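Local coordinates for sugar-binding transport ATP-binding protein (Pyrococcus horikoshii, PDB 1V43) that probably binds and hydrolyses ATP as the nucleotide-binding subunit of an ABC transporter for sugar uptake, at residues G261-R265 against F330-L334; L310-D315 against H327-G331. All blocks are in the same frame, centred on the assembly; numbering follows the deposited sequence.

Both interactions lie in the C-terminal part of the chain, away from the ATP-binding residues around K50; their centres are about 31 to 32 Å from the centre of the chain. Interaction 2 pairs strand 307-319 with strand 323-330. Interaction 1 begins where the second of these strands ends, in the turn that leads into strand 333-340, and joins it to the turn between strands 258-261 and 264-267, which belong to a different sheet. F330 and G331 belong to both, and the two centres are about 8 Å apart. F264 of interaction 1 packs on L310 of interaction 2, with F264 CD1 3.9 Å from L310 CD2. On strand 333-340, L334 CD1 lies 3.7 Å from K329 CG.

Interaction 1: residues G261-R265 against F330-L334; sequences GRGFR and FGDEL
F330 O approaches the F264 ring obliquely, 4.0 Å from F264 CD2, and F330 CB is slightly farther from that carbon. Within its own turn, the F264 ring has G261 N over the centre of one face, 4.0 Å above the plane. F264 CG sits between the backbone N and the carbonyl carbon (chi1 73°), which turns the ring back under G261. The R262 guanidinium meets the E333 carboxylate with the two planes 75° apart. R262 NH1 and E333 OE2 are 3.6 Å apart, a long salt bridge of charges alone, because the oxygen lies well out of the guanidinium plane. E333 OE1 instead touches R262 CD at 3.3 Å. R262 also forms a salt bridge through NH2 to E251. The contact joins two beta turns, a type II turn from G261 to F264 in the OB-fold region and a type II' turn from F330 to E333 in the TOBE region. Were E333 replaced by alanine, R262 NH1 would probably lose this nearby charge and its methylenes their cover, though NH2 would keep E251. The backbone bond between the turns runs from D332 N to R262 O, 2.8 Å and nearly straight. G331 CA adds a CA-H...O contact to G263 O at 3.4 Å.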
loop_
_atom_site.group_PDB
_atom_site.type_symbol
_atom_site.label_atom_id
_atom_site.label_comp_id
_atom_site.label_asym_id
_atom_site.label_seq_id
_atom_site.Cartn_x
_atom_site.Cartn_y
_atom_site.Cartn_z
ATOM N N GLY A 261 -10.359 30.105 1.559
ATOM C CA GLY A 261 -9.211 29.679 2.334
ATOM C C GLY A 261 -8.006 30.541 2.022
ATOM O O GLY A 261 -8.139 31.618 1.437
ATOM N N ARG A 262 -6.826 30.066 2.397
ATOM C CA ARG A 262 -5.599 30.813 2.166
ATOM C C ARG A 262 -5.239 30.904 0.686
ATOM O O ARG A 262 -4.358 30.184 0.211
ATOM C CB ARG A 262 -4.444 30.167 2.932
ATOM C CG ARG A 262 -4.739 29.904 4.397
ATOM C CD ARG A 262 -3.636 29.059 5.011
ATOM N NE ARG A 262 -4.062 28.409 6.249
ATOM C CZ ARG A 262 -3.338 27.508 6.908
ATOM N NH1 ARG A 262 -2.145 27.147 6.448
ATOM N NH2 ARG A 262 -3.808 26.962 8.023
ATOM N N GLY A 263 -5.929 31.784 -0.039
ATOM C CA GLY A 263 -5.641 31.969 -1.452
ATOM C C GLY A 263 -6.619 31.387 -2.455
ATOM O O GLY A 263 -6.225 31.053 -3.570
ATOM N N PHE A 264 -7.887 31.261 -2.079
ATOM C CA PHE A 264 -8.892 30.720 -2.995
ATOM C C PHE A 264 -10.278 30.777 -2.374
ATOM O O PHE A 264 -10.414 30.969 -1.166
ATOM C CB PHE A 264 -8.554 29.264 -3.369
ATOM C CG PHE A 264 -8.795 28.269 -2.256
ATOM C CD1 PHE A 264 -10.083 27.808 -1.975
ATOM C CD2 PHE A 264 -7.740 27.821 -1.469
ATOM C CE1 PHE A 264 -10.316 26.920 -0.928
ATOM C CE2 PHE A 264 -7.961 26.930 -0.414
ATOM C CZ PHE A 264 -9.255 26.480 -0.143
ATOM N N ARG A 265 -11.302 30.609 -3.207
ATOM C CA ARG A 265 -12.686 30.611 -2.748
ATOM C C ARG A 265 -13.450 29.541 -3.508
ATOM O O ARG A 265 -13.101 29.199 -4.634
ATOM C CB ARG A 265 -13.358 31.973 -2.986
ATOM C CG ARG A 265 -13.740 32.271 -4.440
ATOM C CD ARG A 265 -14.701 33.465 -4.537
ATOM N NE ARG A 265 -16.068 33.125 -4.137
ATOM C CZ ARG A 265 -17.044 34.014 -3.950
ATOM N NH1 ARG A 265 -16.813 35.308 -4.122
ATOM N NH2 ARG A 265 -18.260 33.610 -3.600
ATOM N N PHE A 330 -3.002 24.887 -4.104
ATOM C CA PHE A 330 -4.262 25.628 -4.123
ATOM C C PHE A 330 -3.962 26.910 -3.365
ATOM O O PHE A 330 -3.953 26.912 -2.132
ATOM C CB PHE A 330 -5.349 24.853 -3.375
ATOM C CG PHE A 330 -6.157 23.941 -4.243
ATOM C CD1 PHE A 330 -5.553 23.177 -5.235
ATOM C CD2 PHE A 330 -7.529 23.825 -4.049
ATOM C CE1 PHE A 330 -6.306 22.310 -6.023
ATOM C CE2 PHE A 330 -8.290 22.961 -4.831
ATOM C CZ PHE A 330 -7.677 22.203 -5.817
ATOM N N GLY A 331 -3.716 27.998 -4.088
ATOM C CA GLY A 331 -3.389 29.236 -3.410
ATOM C C GLY A 331 -2.165 28.922 -2.576
ATOM O O GLY A 331 -1.179 28.408 -3.102
ATOM N N ASP A 332 -2.230 29.201 -1.277
ATOM C CA ASP A 332 -1.109 28.928 -0.375
ATOM C C ASP A 332 -1.122 27.480 0.102
ATOM O O ASP A 332 -0.182 27.029 0.765
ATOM C CB ASP A 332 -1.164 29.836 0.862
ATOM C CG ASP A 332 -0.934 31.299 0.534
ATOM O OD1 ASP A 332 0.089 31.610 -0.120
ATOM O OD2 ASP A 332 -1.772 32.136 0.943
ATOM N N GLU A 333 -2.186 26.759 -0.243
ATOM C CA GLU A 333 -2.341 25.375 0.185
ATOM C C GLU A 333 -1.822 24.329 -0.793
ATOM O O GLU A 333 -1.559 24.618 -1.958
ATOM C CB GLU A 333 -3.812 25.105 0.484
ATOM C CG GLU A 333 -4.039 24.432 1.815
ATOM C CD GLU A 333 -3.539 25.260 2.978
ATOM O OE1 GLU A 333 -3.956 26.431 3.098
ATOM O OE2 GLU A 333 -2.731 24.737 3.774
ATOM N N LEU A 334 -1.680 23.103 -0.297
ATOM C CA LEU A 334 -1.199 21.987 -1.111
ATOM C C LEU A 334 -2.148 20.794 -0.958
ATOM O O LEU A 334 -2.339 20.281 0.146
ATOM C CB LEU A 334 0.207 21.596 -0.660
ATOM C CG LEU A 334 1.019 20.663 -1.556
ATOM C CD1 LEU A 334 1.158 21.260 -2.948
ATOM C CD2 LEU A 334 2.393 20.456 -0.930
#

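Interaction 2: residues L310-D315 against H327-G331; sequences LIGKVD and HVKFG
The beta hairpin of strands 307-319 and 323-330 supplies this contact, in the antiparallel sheet of the TOBE region. V314 and V328 form a non-hydrogen-bonded pair, with V314 CA and V328 CA 4.4 Å apart. Two backbone bonds hold the strands near this pair. K329 N donates to K313 O at 3.0 Å, almost straight at the hydrogen (175°) but tilted 21° from the carbonyl plane. D315 N donates to H327 O at 2.7 Å. Between G312 and K329 there is a CA-H...O contact instead, with G312 CA 3.6 Å from K329 O. There is no room for a CB on G312 beside that oxygen. V328 CG1, anti to the backbone N (chi1 -169°), reaches across to K313 O. The other edge of strand 307-319 is bonded to strand 350-356, through L310 to V353 and G312 to V351.

D315 faces the second subunit and also meets K329. The K329 chain is extended beyond CG and crosses D315 at a slant, so that CE, not the ammonium, is the part nearest the acid. K329 CE lies 3.4 Å from D315 OD1, while the charges stay beyond salt-bridge distance. D315 OD2 forms its salt bridge with K186 of the second subunit, and H327 NE2 is hydrogen-bonded to E318 in the same chain.

At the other end L310 and F330 cross at about a right angle. L310 CB stands over one face of the F330 ring, offset toward the rim, and L310 CD2 touches F330 CE2 at 3.3 Å.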
loop_
_atom_site.group_PDB
_atom_site.type_symbol
_atom_site.label_atom_id
_atom_site.label_comp_id
_atom_site.label_asym_id
_atom_site.label_seq_id
_atom_site.Cartn_x
_atom_site.Cartn_y
_atom_site.Cartn_z
ATOM N N LEU A 310 -10.522 25.712 -9.740
ATOM C CA LEU A 310 -9.459 26.449 -9.048
ATOM C C LEU A 310 -8.167 26.184 -9.800
ATOM O O LEU A 310 -7.673 25.058 -9.812
ATOM C CB LEU A 310 -9.274 25.982 -7.597
ATOM C CG LEU A 310 -10.458 25.658 -6.684
ATOM C CD1 LEU A 310 -10.962 24.251 -6.978
ATOM C CD2 LEU A 310 -10.016 25.739 -5.229
ATOM N N ILE A 311 -7.618 27.211 -10.435
ATOM C CA ILE A 311 -6.378 27.038 -11.180
ATOM C C ILE A 311 -5.186 27.001 -10.230
ATOM O O ILE A 311 -5.101 27.791 -9.291
ATOM C CB ILE A 311 -6.186 28.162 -12.229
ATOM C CG1 ILE A 311 -7.208 27.980 -13.359
ATOM C CG2 ILE A 311 -4.760 28.136 -12.775
ATOM C CD1 ILE A 311 -7.052 28.944 -14.531
ATOM N N GLY A 312 -4.275 26.066 -10.468
ATOM C CA GLY A 312 -3.118 25.953 -9.610
ATOM C C GLY A 312 -1.949 25.339 -10.335
ATOM O O GLY A 312 -2.095 24.848 -11.452
ATOM N N LYS A 313 -0.782 25.373 -9.708
ATOM C CA LYS A 313 0.412 24.798 -10.308
ATOM C C LYS A 313 0.749 23.473 -9.653
ATOM O O LYS A 313 0.617 23.312 -8.437
ATOM C CB LYS A 313 1.615 25.744 -10.170
ATOM C CG LYS A 313 1.576 26.934 -11.117
ATOM C CD LYS A 313 2.825 27.789 -10.991
ATOM C CE LYS A 313 2.804 28.950 -11.974
ATOM N NZ LYS A 313 4.030 29.786 -11.853
ATOM N N VAL A 314 1.174 22.526 -10.480
ATOM C CA VAL A 314 1.564 21.210 -10.013
ATOM C C VAL A 314 2.911 21.321 -9.320
ATOM O O VAL A 314 3.889 21.738 -9.928
ATOM C CB VAL A 314 1.729 20.230 -11.180
ATOM C CG1 VAL A 314 2.178 18.883 -10.653
ATOM C CG2 VAL A 314 0.423 20.107 -11.945
ATOM N N ASP A 315 2.956 20.942 -8.053
ATOM C CA ASP A 315 4.184 20.986 -7.279
ATOM C C ASP A 315 4.985 19.681 -7.380
ATOM O O ASP A 315 6.212 19.686 -7.291
ATOM C CB ASP A 315 3.847 21.257 -5.821
ATOM C CG ASP A 315 5.077 21.398 -4.960
ATOM O OD1 ASP A 315 5.856 22.345 -5.190
ATOM O OD2 ASP A 315 5.259 20.564 -4.057
ATOM N N HIS A 327 0.282 16.671 -6.764
ATOM C CA HIS A 327 0.299 17.520 -5.578
ATOM C C HIS A 327 0.185 18.911 -6.184
ATOM O O HIS A 327 1.145 19.427 -6.755
ATOM C CB HIS A 327 1.608 17.372 -4.801
ATOM C CG HIS A 327 1.905 15.966 -4.365
ATOM N ND1 HIS A 327 2.869 15.668 -3.427
ATOM C CD2 HIS A 327 1.397 14.777 -4.769
ATOM C CE1 HIS A 327 2.944 14.357 -3.271
ATOM N NE2 HIS A 327 2.061 13.793 -4.075
ATOM N N VAL A 328 -1.012 19.491 -6.095
ATOM C CA VAL A 328 -1.283 20.799 -6.665
ATOM C C VAL A 328 -1.417 21.864 -5.599
ATOM O O VAL A 328 -2.082 21.655 -4.581
ATOM C CB VAL A 328 -2.596 20.802 -7.474
ATOM C CG1 VAL A 328 -2.698 22.090 -8.278
ATOM C CG2 VAL A 328 -2.662 19.598 -8.378
ATOM N N LYS A 329 -0.788 23.009 -5.843
ATOM C CA LYS A 329 -0.851 24.120 -4.908
ATOM C C LYS A 329 -2.132 24.913 -5.110
ATOM O O LYS A 329 -2.333 25.512 -6.157
ATOM C CB LYS A 329 0.342 25.059 -5.094
ATOM C CG LYS A 329 1.675 24.526 -4.589
ATOM C CD LYS A 329 2.733 25.624 -4.658
ATOM C CE LYS A 329 4.108 25.147 -4.211
ATOM N NZ LYS A 329 5.120 26.244 -4.307
ATOM N N PHE A 330 -3.002 24.887 -4.104
ATOM C CA PHE A 330 -4.262 25.628 -4.123
ATOM C C PHE A 330 -3.962 26.910 -3.365
ATOM O O PHE A 330 -3.953 26.912 -2.132
ATOM C CB PHE A 330 -5.349 24.853 -3.375
ATOM C CG PHE A 330 -6.157 23.941 -4.243
ATOM C CD1 PHE A 330 -5.553 23.177 -5.235
ATOM C CD2 PHE A 330 -7.529 23.825 -4.049
ATOM C CE1 PHE A 330 -6.306 22.310 -6.023
ATOM C CE2 PHE A 330 -8.290 22.961 -4.831
ATOM C CZ PHE A 330 -7.677 22.203 -5.817
ATOM N N GLY A 331 -3.716 27.998 -4.088
ATOM C CA GLY A 331 -3.389 29.236 -3.410
ATOM C C GLY A 331 -2.165 28.922 -2.576
ATOM O O GLY A 331 -1.179 28.408 -3.102
#